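Local coordinates for cell wall binding protein cwp8 (PDB 5J6Q) that probably attaches to the cell wall of Clostridium difficile through three CWB2 modules, as a surface protein associated with the S-layer, at residues L218-Q228 against V268-K279; A313-D324 against Y369-V377. All blocks are in the same frame, centred on the assembly; numbering follows the deposited sequence.

Contact 1 of 2, residues L218-Q228 against V268-K279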
loop_
_atom_site.group_PDB
_atom_site.type_symbol
_atom_site.label_atom_id
_atom_site.label_comp_id
_atom_site.label_asym_id
_atom_site.label_seq_id
_atom_site.Cartn_x
_atom_site.Cartn_y
_atom_site.Cartn_z
ATOM N N LEU A 218 7.074 -0.375 -11.830
ATOM C CA LEU A 218 5.751 -0.116 -11.316
ATOM C C LEU A 218 5.109 0.785 -12.304
ATOM O O LEU A 218 5.693 1.773 -12.695
ATOM C CB LEU A 218 5.759 0.551 -9.915
ATOM C CG LEU A 218 4.455 0.436 -9.118
ATOM C CD1 LEU A 218 4.688 0.893 -7.690
ATOM C CD2 LEU A 218 3.367 1.324 -9.674
ATOM N N THR A 219 3.896 0.475 -12.689
ATOM C CA THR A 219 3.194 1.283 -13.675
ATOM C C THR A 219 1.807 1.432 -13.188
ATOM O O THR A 219 1.351 0.609 -12.375
ATOM C CB THR A 219 3.309 0.622 -15.079
ATOM O OG1 THR A 219 2.877 -0.751 -14.971
ATOM C CG2 THR A 219 4.781 0.651 -15.603
ATOM N N PHE A 220 1.129 2.468 -13.637
ATOM C CA PHE A 220 -0.237 2.707 -13.166
ATOM C C PHE A 220 -1.246 2.489 -14.288
ATOM O O PHE A 220 -0.873 2.504 -15.458
ATOM C CB PHE A 220 -0.393 4.140 -12.642
ATOM C CG PHE A 220 0.458 4.475 -11.431
ATOM C CD1 PHE A 220 1.600 5.246 -11.561
ATOM C CD2 PHE A 220 0.107 4.028 -10.170
ATOM C CE1 PHE A 220 2.373 5.566 -10.451
ATOM C CE2 PHE A 220 0.882 4.349 -9.060
ATOM C CZ PHE A 220 2.009 5.115 -9.208
ATOM N N GLU A 221 -2.525 2.291 -13.932
ATOM C CA GLU A 221 -3.553 2.090 -14.936
ATOM C C GLU A 221 -4.895 2.360 -14.316
ATOM O O GLU A 221 -5.003 2.434 -13.096
ATOM C CB GLU A 221 -3.485 0.668 -15.521
ATOM C CG GLU A 221 -2.626 0.611 -16.775
ATOM C CD GLU A 221 -1.811 -0.661 -16.866
ATOM O OE1 GLU A 221 -2.417 -1.750 -16.761
ATOM O OE2 GLU A 221 -0.566 -0.566 -17.036
ATOM N N ASN A 222 -5.912 2.524 -15.164
ATOM C CA ASN A 222 -7.303 2.796 -14.807
ATOM C C ASN A 222 -7.406 3.791 -13.668
ATOM O O ASN A 222 -8.177 3.601 -12.730
ATOM C CB ASN A 222 -8.016 1.490 -14.467
ATOM C CG ASN A 222 -7.986 0.535 -15.632
ATOM O OD1 ASN A 222 -8.720 0.731 -16.606
ATOM N ND2 ASN A 222 -7.141 -0.497 -15.633
ATOM N N GLU A 223 -6.611 4.863 -13.756
ATOM C CA GLU A 223 -6.604 5.911 -12.741
ATOM C C GLU A 223 -7.908 6.715 -12.769
ATOM O O GLU A 223 -8.167 7.434 -13.725
ATOM C CB GLU A 223 -5.398 6.836 -12.967
ATOM C CG GLU A 223 -4.079 6.109 -12.764
ATOM C CD GLU A 223 -2.905 6.811 -13.424
ATOM O OE1 GLU A 223 -1.846 6.914 -12.772
ATOM O OE2 GLU A 223 -3.033 7.248 -14.588
ATOM N N ALA A 224 -8.724 6.576 -11.718
ATOM C CA ALA A 224 -10.001 7.255 -11.567
ATOM C C ALA A 224 -10.016 7.947 -10.210
ATOM O O ALA A 224 -10.904 7.725 -9.390
ATOM C CB ALA A 224 -11.139 6.250 -11.658
ATOM N N ILE A 225 -9.006 8.776 -9.974
ATOM C CA ILE A 225 -8.870 9.517 -8.726
ATOM C C ILE A 225 -9.416 10.928 -8.907
ATOM O O ILE A 225 -9.069 11.596 -9.878
ATOM C CB ILE A 225 -7.381 9.540 -8.302
ATOM C CG1 ILE A 225 -6.824 8.107 -8.257
ATOM C CG2 ILE A 225 -7.236 10.206 -6.938
ATOM C CD1 ILE A 225 -5.339 8.063 -7.932
ATOM N N LEU A 226 -10.267 11.381 -7.981
ATOM C CA LEU A 226 -10.860 12.711 -8.078
ATOM C C LEU A 226 -10.065 13.758 -7.303
ATOM O O LEU A 226 -9.648 13.504 -6.172
ATOM C CB LEU A 226 -12.300 12.674 -7.549
ATOM C CG LEU A 226 -13.179 11.593 -8.171
ATOM C CD1 LEU A 226 -14.531 11.596 -7.495
ATOM C CD2 LEU A 226 -13.353 11.847 -9.653
ATOM N N THR A 227 -9.855 14.932 -7.915
ATOM C CA THR A 227 -9.138 16.026 -7.284
ATOM C C THR A 227 -10.009 16.616 -6.184
ATOM O O THR A 227 -11.229 16.453 -6.219
ATOM C CB THR A 227 -8.805 17.088 -8.337
ATOM O OG1 THR A 227 -8.309 16.426 -9.501
ATOM C CG2 THR A 227 -7.774 18.086 -7.843
ATOM N N GLN A 228 -9.396 17.294 -5.212
ATOM C CA GLN A 228 -10.128 17.912 -4.115
ATOM C C GLN A 228 -11.256 18.816 -4.624
ATOM O O GLN A 228 -12.229 19.006 -3.905
ATOM C CB GLN A 228 -9.164 18.723 -3.235
ATOM C CG GLN A 228 -9.842 19.305 -2.003
ATOM C CD GLN A 228 -8.878 20.121 -1.182
ATOM O OE1 GLN A 228 -8.757 21.336 -1.351
ATOM N NE2 GLN A 228 -8.163 19.465 -0.268
ATOM N N VAL A 268 -6.406 7.771 -1.081
ATOM C CA VAL A 268 -6.023 7.291 -2.401
ATOM C C VAL A 268 -5.128 8.232 -3.126
ATOM O O VAL A 268 -4.164 7.775 -3.793
ATOM C CB VAL A 268 -7.273 6.981 -3.307
ATOM C CG1 VAL A 268 -6.813 6.379 -4.611
ATOM C CG2 VAL A 268 -8.239 6.016 -2.604
ATOM N N ARG A 269 -5.445 9.530 -3.070
ATOM C CA ARG A 269 -4.592 10.490 -3.769
ATOM C C ARG A 269 -3.182 10.410 -3.100
ATOM O O ARG A 269 -2.161 10.358 -3.767
ATOM C CB ARG A 269 -5.154 11.934 -3.607
ATOM C CG ARG A 269 -5.597 12.650 -4.884
ATOM C CD ARG A 269 -6.156 14.042 -4.551
ATOM N NE ARG A 269 -7.568 13.958 -4.175
ATOM C CZ ARG A 269 -8.054 14.368 -3.005
ATOM N NH1 ARG A 269 -9.354 14.234 -2.734
ATOM N NH2 ARG A 269 -7.251 14.919 -2.099
ATOM N N ASP A 270 -3.177 10.392 -1.771
ATOM C CA ASP A 270 -1.932 10.365 -0.982
ATOM C C ASP A 270 -1.107 9.117 -1.279
ATOM O O ASP A 270 0.104 9.198 -1.642
ATOM C CB ASP A 270 -2.323 10.507 0.492
ATOM C CG ASP A 270 -2.657 11.953 0.771
ATOM O OD1 ASP A 270 -2.404 12.801 -0.112
ATOM O OD2 ASP A 270 -3.168 12.247 1.859
ATOM N N LEU A 271 -1.803 7.957 -1.253
ATOM C CA LEU A 271 -1.156 6.694 -1.571
ATOM C C LEU A 271 -0.631 6.722 -2.960
ATOM O O LEU A 271 0.475 6.215 -3.255
ATOM C CB LEU A 271 -2.161 5.514 -1.416
ATOM C CG LEU A 271 -1.645 4.240 -2.098
ATOM C CD1 LEU A 271 -0.372 3.796 -1.414
ATOM C CD2 LEU A 271 -2.648 3.090 -1.996
ATOM N N HIS A 272 -1.416 7.290 -3.888
ATOM C CA HIS A 272 -0.924 7.320 -5.307
ATOM C C HIS A 272 0.315 8.213 -5.356
ATOM O O HIS A 272 1.289 7.899 -6.036
ATOM C CB HIS A 272 -2.022 7.837 -6.252
ATOM C CG HIS A 272 -1.549 7.868 -7.667
ATOM N ND1 HIS A 272 -1.851 6.865 -8.573
ATOM C CD2 HIS A 272 -0.782 8.767 -8.326
ATOM C CE1 HIS A 272 -1.286 7.179 -9.732
ATOM N NE2 HIS A 272 -0.633 8.316 -9.614
ATOM N N LYS A 273 0.298 9.359 -4.648
ATOM C CA LYS A 273 1.566 10.195 -4.519
ATOM C C LYS A 273 2.795 9.347 -4.038
ATOM O O LYS A 273 3.910 9.375 -4.658
ATOM C CB LYS A 273 1.363 11.318 -3.470
ATOM C CG LYS A 273 0.478 12.449 -3.976
ATOM C CD LYS A 273 0.152 13.495 -2.900
ATOM C CE LYS A 273 -1.235 14.072 -3.127
ATOM N NZ LYS A 273 -1.778 14.787 -1.929
ATOM N N VAL A 274 2.589 8.505 -2.933
ATOM C CA VAL A 274 3.756 7.695 -2.451
ATOM C C VAL A 274 4.183 6.714 -3.425
ATOM O O VAL A 274 5.422 6.465 -3.653
ATOM C CB VAL A 274 3.342 7.023 -1.131
ATOM C CG1 VAL A 274 4.396 6.022 -0.667
ATOM C CG2 VAL A 274 3.057 8.097 -0.105
ATOM N N LEU A 275 3.153 6.117 -4.145
ATOM C CA LEU A 275 3.611 5.119 -5.150
ATOM C C LEU A 275 4.346 5.776 -6.330
ATOM O O LEU A 275 5.225 5.129 -6.940
ATOM C CB LEU A 275 2.420 4.290 -5.605
ATOM C CG LEU A 275 1.917 3.449 -4.389
ATOM C CD1 LEU A 275 0.666 2.632 -4.721
ATOM C CD2 LEU A 275 3.117 2.525 -3.992
ATOM N N THR A 276 4.022 7.041 -6.636
ATOM C CA THR A 276 4.741 7.728 -7.773
ATOM C C THR A 276 6.133 7.837 -7.297
ATOM O O THR A 276 7.091 7.523 -8.036
ATOM C CB THR A 276 4.082 9.109 -8.084
ATOM O OG1 THR A 276 2.696 8.855 -8.293
ATOM C CG2 THR A 276 4.677 9.799 -9.336
ATOM N N ASP A 277 6.278 8.274 -6.003
ATOM C CA ASP A 277 7.634 8.297 -5.450
ATOM C C ASP A 277 8.313 6.948 -5.566
ATOM O O ASP A 277 9.468 6.890 -6.023
ATOM C CB ASP A 277 7.619 8.755 -3.966
ATOM C CG ASP A 277 7.432 10.250 -3.876
ATOM O OD1 ASP A 277 8.009 10.958 -4.711
ATOM O OD2 ASP A 277 6.664 10.714 -2.975
ATOM N N VAL A 278 7.628 5.830 -5.152
ATOM C CA VAL A 278 8.255 4.498 -5.287
ATOM C C VAL A 278 8.570 4.205 -6.779
ATOM O O VAL A 278 9.639 3.672 -7.110
ATOM C CB VAL A 278 7.388 3.332 -4.762
ATOM C CG1 VAL A 278 8.088 2.003 -5.060
ATOM C CG2 VAL A 278 7.116 3.465 -3.253
ATOM N N LYS A 279 7.650 4.523 -7.693
ATOM C CA LYS A 279 7.991 4.184 -9.089
ATOM C C LYS A 279 9.139 5.073 -9.590
ATOM O O LYS A 279 10.033 4.577 -10.302
ATOM C CB LYS A 279 6.747 4.332 -9.980
ATOM C CG LYS A 279 7.081 4.403 -11.473
ATOM C CD LYS A 279 5.818 4.633 -12.300
ATOM C CE LYS A 279 6.127 5.301 -13.623
ATOM N NZ LYS A 279 5.182 6.420 -13.875
#

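Contact 2 of 2, residues A313-D324 against Y369-V377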
loop_
_atom_site.group_PDB
_atom_site.type_symbol
_atom_site.label_atom_id
_atom_site.label_comp_id
_atom_site.label_asym_id
_atom_site.label_seq_id
_atom_site.Cartn_x
_atom_site.Cartn_y
_atom_site.Cartn_z
ATOM N N ALA A 313 31.952 -5.487 10.636
ATOM C CA ALA A 313 31.868 -6.228 11.890
ATOM C C ALA A 313 30.426 -6.438 12.312
ATOM O O ALA A 313 29.501 -6.000 11.617
ATOM C CB ALA A 313 32.607 -5.464 12.990
ATOM N N ILE A 314 30.233 -7.156 13.441
ATOM C CA ILE A 314 28.904 -7.432 14.002
ATOM C C ILE A 314 29.001 -7.011 15.518
ATOM O O ILE A 314 30.033 -7.280 16.145
ATOM C CB ILE A 314 28.472 -8.938 13.928
ATOM C CG1 ILE A 314 28.558 -9.492 12.482
ATOM C CG2 ILE A 314 27.013 -9.116 14.541
ATOM C CD1 ILE A 314 27.435 -9.054 11.568
ATOM N N ILE A 315 27.990 -6.259 16.030
ATOM C CA ILE A 315 27.881 -5.988 17.421
ATOM C C ILE A 315 26.680 -6.829 17.767
ATOM O O ILE A 315 25.610 -6.644 17.167
ATOM C CB ILE A 315 27.645 -4.531 17.842
ATOM C CG1 ILE A 315 28.574 -3.553 17.102
ATOM C CG2 ILE A 315 27.909 -4.438 19.361
ATOM C CD1 ILE A 315 30.023 -3.615 17.663
ATOM N N LEU A 316 26.814 -7.723 18.731
ATOM C CA LEU A 316 25.722 -8.613 19.141
ATOM C C LEU A 316 25.394 -8.366 20.647
ATOM O O LEU A 316 26.280 -8.468 21.485
ATOM C CB LEU A 316 26.197 -10.024 18.900
ATOM C CG LEU A 316 25.138 -11.091 18.875
ATOM C CD1 LEU A 316 24.025 -10.740 17.923
ATOM C CD2 LEU A 316 25.845 -12.404 18.393
ATOM N N VAL A 317 24.129 -7.969 20.992
ATOM C CA VAL A 317 23.854 -7.693 22.412
ATOM C C VAL A 317 22.727 -8.612 22.845
ATOM O O VAL A 317 22.151 -9.279 21.983
ATOM C CB VAL A 317 23.559 -6.140 22.539
ATOM C CG1 VAL A 317 22.249 -5.774 21.874
ATOM C CG2 VAL A 317 23.518 -5.693 23.990
ATOM N N GLY A 318 22.415 -8.736 24.153
ATOM C CA GLY A 318 21.273 -9.562 24.549
ATOM C C GLY A 318 19.983 -8.818 24.153
ATOM O O GLY A 318 19.950 -7.570 24.176
ATOM N N GLU A 319 18.945 -9.562 23.777
ATOM C CA GLU A 319 17.681 -9.001 23.330
ATOM C C GLU A 319 17.037 -7.991 24.249
ATOM O O GLU A 319 16.256 -7.196 23.793
ATOM C CB GLU A 319 16.669 -10.132 23.120
ATOM C CG GLU A 319 16.507 -10.974 24.400
ATOM C CD GLU A 319 15.512 -12.125 24.214
ATOM O OE1 GLU A 319 15.627 -13.150 24.932
ATOM O OE2 GLU A 319 14.612 -11.992 23.349
ATOM N N ASP A 320 17.324 -8.054 25.532
ATOM C CA ASP A 320 16.758 -7.178 26.540
ATOM C C ASP A 320 17.819 -6.231 27.177
ATOM O O ASP A 320 17.485 -5.458 28.078
ATOM C CB ASP A 320 16.161 -8.039 27.679
ATOM C CG ASP A 320 15.169 -9.076 27.229
ATOM O OD1 ASP A 320 14.308 -8.750 26.363
ATOM O OD2 ASP A 320 15.244 -10.211 27.735
ATOM N N ALA A 321 19.050 -6.303 26.719
ATOM C CA ALA A 321 20.189 -5.542 27.251
ATOM C C ALA A 321 20.204 -4.110 26.761
ATOM O O ALA A 321 21.055 -3.678 25.962
ATOM C CB ALA A 321 21.487 -6.241 26.862
ATOM N N ILE A 322 19.281 -3.344 27.291
ATOM C CA ILE A 322 19.130 -1.957 26.879
ATOM C C ILE A 322 20.366 -1.157 27.186
ATOM O O ILE A 322 20.833 -0.408 26.302
ATOM C CB ILE A 322 17.882 -1.359 27.563
ATOM C CG1 ILE A 322 16.699 -2.206 27.179
ATOM C CG2 ILE A 322 17.678 0.072 27.171
ATOM C CD1 ILE A 322 16.527 -2.247 25.616
ATOM N N VAL A 323 20.937 -1.301 28.408
ATOM C CA VAL A 323 22.106 -0.424 28.656
ATOM C C VAL A 323 23.334 -0.787 27.805
ATOM O O VAL A 323 24.003 0.126 27.306
ATOM C CB VAL A 323 22.463 -0.392 30.164
ATOM C CG1 VAL A 323 23.852 0.190 30.387
ATOM C CG2 VAL A 323 21.428 0.429 30.932
ATOM N N ASP A 324 23.634 -2.075 27.635
ATOM C CA ASP A 324 24.795 -2.446 26.843
ATOM C C ASP A 324 24.549 -1.998 25.427
ATOM O O ASP A 324 25.464 -1.522 24.743
ATOM C CB ASP A 324 25.003 -3.973 26.866
ATOM C CG ASP A 324 25.030 -4.593 28.249
ATOM O OD1 ASP A 324 25.330 -3.871 29.215
ATOM O OD2 ASP A 324 24.747 -5.820 28.359
ATOM N N TYR A 369 31.642 -8.810 17.892
ATOM C CA TYR A 369 31.794 -8.498 19.278
ATOM C C TYR A 369 30.494 -8.861 19.982
ATOM O O TYR A 369 29.427 -8.458 19.505
ATOM C CB TYR A 369 32.028 -7.014 19.491
ATOM C CG TYR A 369 33.215 -6.438 18.772
ATOM C CD1 TYR A 369 33.143 -6.098 17.434
ATOM C CD2 TYR A 369 34.414 -6.195 19.446
ATOM C CE1 TYR A 369 34.228 -5.514 16.776
ATOM C CE2 TYR A 369 35.502 -5.620 18.800
ATOM C CZ TYR A 369 35.406 -5.282 17.464
ATOM O OH TYR A 369 36.501 -4.724 16.821
ATOM N N ILE A 370 30.546 -9.580 21.076
ATOM C CA ILE A 370 29.358 -9.914 21.869
ATOM C C ILE A 370 29.447 -8.958 23.084
ATOM O O ILE A 370 30.430 -9.007 23.807
ATOM C CB ILE A 370 29.436 -11.406 22.220
ATOM C CG1 ILE A 370 29.123 -12.208 20.962
ATOM C CG2 ILE A 370 28.474 -11.795 23.351
ATOM C CD1 ILE A 370 29.638 -13.611 20.964
ATOM N N VAL A 371 28.477 -8.032 23.247
ATOM C CA VAL A 371 28.502 -7.118 24.387
ATOM C C VAL A 371 27.685 -7.713 25.542
ATOM O O VAL A 371 26.621 -8.271 25.288
ATOM C CB VAL A 371 27.963 -5.767 23.900
ATOM C CG1 VAL A 371 27.828 -4.776 25.068
ATOM C CG2 VAL A 371 28.908 -5.204 22.825
ATOM N N GLY A 372 28.174 -7.624 26.792
ATOM C CA GLY A 372 27.437 -8.179 27.910
ATOM C C GLY A 372 28.000 -9.519 28.348
ATOM O O GLY A 372 28.819 -10.138 27.655
ATOM N N GLY A 373 27.550 -9.976 29.520
ATOM C CA GLY A 373 28.018 -11.239 30.065
ATOM C C GLY A 373 27.247 -12.381 29.451
ATOM O O GLY A 373 26.427 -12.163 28.563
ATOM N N GLU A 374 27.506 -13.603 29.931
ATOM C CA GLU A 374 26.864 -14.804 29.437
ATOM C C GLU A 374 25.436 -14.823 29.924
ATOM O O GLU A 374 24.651 -15.658 29.528
ATOM C CB GLU A 374 27.666 -16.016 29.905
ATOM C CG GLU A 374 29.138 -15.821 29.578
ATOM C CD GLU A 374 30.042 -16.870 30.188
ATOM O OE1 GLU A 374 31.263 -16.799 29.910
ATOM O OE2 GLU A 374 29.546 -17.752 30.933
ATOM N N SER A 375 25.120 -13.887 30.805
ATOM C CA SER A 375 23.792 -13.658 31.358
ATOM C C SER A 375 22.889 -13.024 30.281
ATOM O O SER A 375 21.678 -12.986 30.425
ATOM C CB SER A 375 23.905 -12.707 32.547
ATOM O OG SER A 375 25.263 -12.312 32.725
ATOM N N LYS A 376 23.502 -12.522 29.212
ATOM C CA LYS A 376 22.840 -11.863 28.088
ATOM C C LYS A 376 23.017 -12.733 26.843
ATOM O O LYS A 376 22.047 -13.050 26.171
ATOM C CB LYS A 376 23.462 -10.473 27.854
ATOM C CG LYS A 376 22.851 -9.343 28.702
ATOM C CD LYS A 376 22.407 -9.797 30.088
ATOM C CE LYS A 376 21.051 -9.251 30.459
ATOM N NZ LYS A 376 19.963 -10.241 30.197
ATOM N N VAL A 377 24.276 -13.119 26.556
ATOM C CA VAL A 377 24.634 -13.974 25.439
ATOM C C VAL A 377 25.515 -15.108 26.009
ATOM O O VAL A 377 26.674 -14.869 26.352
ATOM C CB VAL A 377 25.412 -13.206 24.346
ATOM C CG1 VAL A 377 25.544 -14.086 23.110
ATOM C CG2 VAL A 377 24.731 -11.874 24.002
HETATM O O HOH W 1 19.400 -9.527 27.045
#

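Contact 1 of 2, residues L218-Q228 against V268-K279
Phe220 and His272 reach for each other from opposite directions, strand 218-221 supplying one ring and helix 268-279 the other. Their centroids lie 4.2 Å apart with planes inclined by 35°, and the imidazole sits over one face of the phenyl ring. Leu218 CD2 lies over the opposite face, while Phe220 CZ meets Leu275 CB at 3.7 Å. This is the tight part: Leu218 CD1 lies 4.3 Å from Leu275 CD2, and Ile225 extends the apolar seam, with CD1 3.7 Å from His272 CB and CG2 3.6 Å from Arg269 CG. Helix 265-280 thus packs on the edge strand of a mixed four-stranded sheet, at 143° to strand 218-221, and Phe244 of the adjacent strand meets His272 edge-to-face.

Order is lost from Ile225 on, and the loose side is the exposed Thr227 and Gln228. Arg269, bent at chi3 (-84°), reaches across to it, and NE donates to Leu226 O at 2.9 Å, close to the guanidinium plane.

Ring and aliphatic packing therefore joins strand to helix, deepest at Leu218 and Leu275, whereas one directional bond holds the poorly ordered loop at Leu226 O and a salt bridge from NH1 to Glu231 ties Arg269 to the short helix that follows.

Contact 2 of 2, residues A313-D324 against Y369-V377
Tyr369 and Ile315 stand on the same face of the sheet as partners in a parallel bridge. Tyr369 turns its ring edge toward the neighbouring strand: Ile314 O lies in the ring plane, Ala313 CB approaches the same edge region 4.1 Å from CE1, and Ile315 CD1 comes obliquely to within 4.0 Å of Tyr369 CD1. Next along this face, Ile315 CG2 meets Val371 CG2 at 3.7 Å. On the reverse face Leu316 and Ile370 run side by side in one direction, and both touch Leu385 of helix 379-386.

The backbone alternates as parallel strands do: Tyr369 N donates to Ile314 O, Leu316 N to Tyr369 O, and Val371 N to Leu316 O, each 2.8 Å long.

At the end of its strand, Val371 places CG1 anti to its N (chi1 175°), against Asp324 CB at 3.4 Å. Past the strand, Gly372, whose phi of 101° suits glycine, passes the Asp324 carboxylate. Lys376 crosses Asp324 at about a right angle and offers it only methylene CG, 4.0 Å from OD2. Its bent chain carries NZ away, to Ser375 O and, weakly, to a water that also accepts from Asp320 N.

Apolar branches and main-chain bonds therefore bind these two strands in the buried sheet of a CWB2 module, while the lysine charge, at the partly exposed margin, forms no salt bridge with either acid and probably feels Asp320 somewhat more than Asp324.

In the fold
The two contacts follow one another in series, contact 1 closing before contact 2 opens, and they share no strand, helix or sheet. Their centres are 44 Å apart and their nearest atoms about 28 Å. Contact 1 joins the edge strand 217-224 of a mixed sheet to helix 265-280 in Cwp8 domain 3. Contact 2 pairs the inner strands 313-318 and 367-371 of a parallel sheet, flanked by 339-342 and 392-396, in a CWB2 region. Between them strand 286-289 joins a different sheet, with strands 516-519, 547-549 and 572-575. Each contact therefore lies within its own unit of an elongated protein, the second within the part that probably anchors it to the wall.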